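Local coordinates for protein transmembrane oligosaccharyl transferase, putative (Archaeoglobus fulgidus, PDB 3VGP) that is probably a membrane-embedded oligosaccharyl transferase of the AglB family, modelled here as its C-terminal globular domain, at residues A[90-95]-A[153-158]. The protein carries 1 engineered substitution. Residues are numbered along the deposited sequence; the frame is centred on the assembly and turned at random.
Sequences VTADEI and FGDVKI
Thr91 and Lys157 form an antiparallel hydrogen-bonded pair: Thr91 N gives its hydrogen to Lys157 O at 2.9 Å, and Lys157 N returns one to Thr91 O. Asp155 OD2 takes the backbone N-H of Asp93 at 2.8 Å on its anti lone pair, and also accepts from a water that in turn receives the N-H of Glu94. With CG set between its own backbone N and carbonyl carbon (chi1 55°), Asp155 turns this oxygen to the start of the 3-10 turn 93-95. The carboxylates of Asp93 and Asp155 lie nearly parallel, planes 18° apart, with OD2 of Asp93 3.6 Å from OD2 of Asp155, a like-charge approach that the N-H of Asp93 and the water on Asp155 OD2 would partly offset. Thr91 OG1 is hydrogen-bonded to ND1 of His137, whose NE2 meets Asp93 OD1. The strands are the two central ones of a mixed four-stranded sheet, 88-91 and 156-161, the latter entered from strand 147-153 through a type II' turn, Phe153 to Val156. Among apolar contacts, Val90 CG1 presses on Val156 CG1 at 3.5 Å, tight for two methyls, on the face where Trp8 and Met15 of helix 6-20 also meet Val90. Toward the other face, Thr91 OG1 lies 3.5 Å from Lys157 CB.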
# COMPACT_ATOMS: atom_id res chain seq x y z
N VAL A 90 2.84 -2.56 -0.51
CA VAL A 90 3.59 -2.70 0.73
C VAL A 90 2.75 -2.36 1.96
O VAL A 90 2.06 -1.34 1.97
CB VAL A 90 4.83 -1.78 0.72
CG1 VAL A 90 5.71 -2.08 1.93
CG2 VAL A 90 5.61 -1.98 -0.57
N THR A 91 2.83 -3.20 2.98
CA THR A 91 2.10 -2.99 4.22
C THR A 91 3.08 -2.97 5.39
O THR A 91 4.27 -3.24 5.22
CB THR A 91 1.05 -4.11 4.47
OG1 THR A 91 1.70 -5.37 4.66
CG2 THR A 91 0.09 -4.21 3.28
N ALA A 92 2.59 -2.62 6.57
CA ALA A 92 3.41 -2.56 7.78
C ALA A 92 2.46 -2.52 8.97
O ALA A 92 1.29 -2.18 8.81
CB ALA A 92 4.30 -1.32 7.77
N ASP A 93 2.95 -2.85 10.16
CA ASP A 93 2.07 -2.84 11.32
C ASP A 93 1.39 -1.49 11.52
O ASP A 93 0.21 -1.43 11.90
CB ASP A 93 2.83 -3.19 12.61
CG ASP A 93 3.23 -4.65 12.69
OD1 ASP A 93 2.64 -5.48 11.97
OD2 ASP A 93 4.13 -4.97 13.51
N GLU A 94 2.12 -0.42 11.25
CA GLU A 94 1.59 0.94 11.43
C GLU A 94 0.27 1.26 10.75
O GLU A 94 -0.48 2.10 11.24
CB GLU A 94 2.64 1.98 11.01
CG GLU A 94 2.99 1.96 9.53
CD GLU A 94 3.87 3.13 9.12
OE1 GLU A 94 4.22 3.21 7.92
OE2 GLU A 94 4.21 3.96 9.99
N ILE A 95 -0.03 0.64 9.61
CA ILE A 95 -1.29 0.95 8.94
C ILE A 95 -2.41 -0.01 9.29
O ILE A 95 -3.50 0.04 8.70
CB ILE A 95 -1.13 1.03 7.39
CG1 ILE A 95 -0.69 -0.32 6.81
CG2 ILE A 95 -0.09 2.08 7.03
CD1 ILE A 95 -0.72 -0.34 5.28
N PHE A 153 10.79 -7.07 5.70
CA PHE A 153 11.88 -6.35 6.35
C PHE A 153 11.27 -5.86 7.66
O PHE A 153 10.63 -4.81 7.70
CB PHE A 153 12.32 -5.17 5.49
CG PHE A 153 12.96 -5.57 4.19
CD1 PHE A 153 14.31 -5.92 4.14
CD2 PHE A 153 12.22 -5.63 3.02
CE1 PHE A 153 14.91 -6.32 2.94
CE2 PHE A 153 12.80 -6.03 1.82
CZ PHE A 153 14.15 -6.38 1.78
N GLY A 154 11.46 -6.63 8.72
CA GLY A 154 10.87 -6.26 9.99
C GLY A 154 9.39 -6.58 9.82
O GLY A 154 9.04 -7.71 9.48
N ASP A 155 8.52 -5.60 10.03
CA ASP A 155 7.09 -5.84 9.84
C ASP A 155 6.61 -5.23 8.54
O ASP A 155 5.41 -5.19 8.26
CB ASP A 155 6.28 -5.29 11.02
CG ASP A 155 6.54 -3.82 11.28
OD1 ASP A 155 7.61 -3.50 11.82
OD2 ASP A 155 5.67 -2.99 10.93
N VAL A 156 7.55 -4.74 7.73
CA VAL A 156 7.21 -4.18 6.43
C VAL A 156 7.11 -5.37 5.48
O VAL A 156 8.08 -6.11 5.31
CB VAL A 156 8.31 -3.22 5.92
CG1 VAL A 156 7.91 -2.62 4.58
CG2 VAL A 156 8.55 -2.11 6.93
N LYS A 157 5.93 -5.57 4.89
CA LYS A 157 5.72 -6.70 3.99
C LYS A 157 5.53 -6.24 2.55
O LYS A 157 4.76 -5.32 2.29
CB LYS A 157 4.49 -7.51 4.43
CG LYS A 157 4.60 -8.06 5.84
CD LYS A 157 3.40 -8.92 6.20
CE LYS A 157 3.50 -9.42 7.64
NZ LYS A 157 2.38 -10.32 8.02
N ILE A 158 6.23 -6.88 1.63
CA ILE A 158 6.13 -6.55 0.21
C ILE A 158 5.38 -7.65 -0.52
O ILE A 158 5.77 -8.81 -0.49
CB ILE A 158 7.53 -6.38 -0.43
CG1 ILE A 158 8.29 -5.24 0.26
CG2 ILE A 158 7.40 -6.08 -1.92
CD1 ILE A 158 9.69 -5.04 -0.25
O HOH W 1 5.01 -0.40 11.37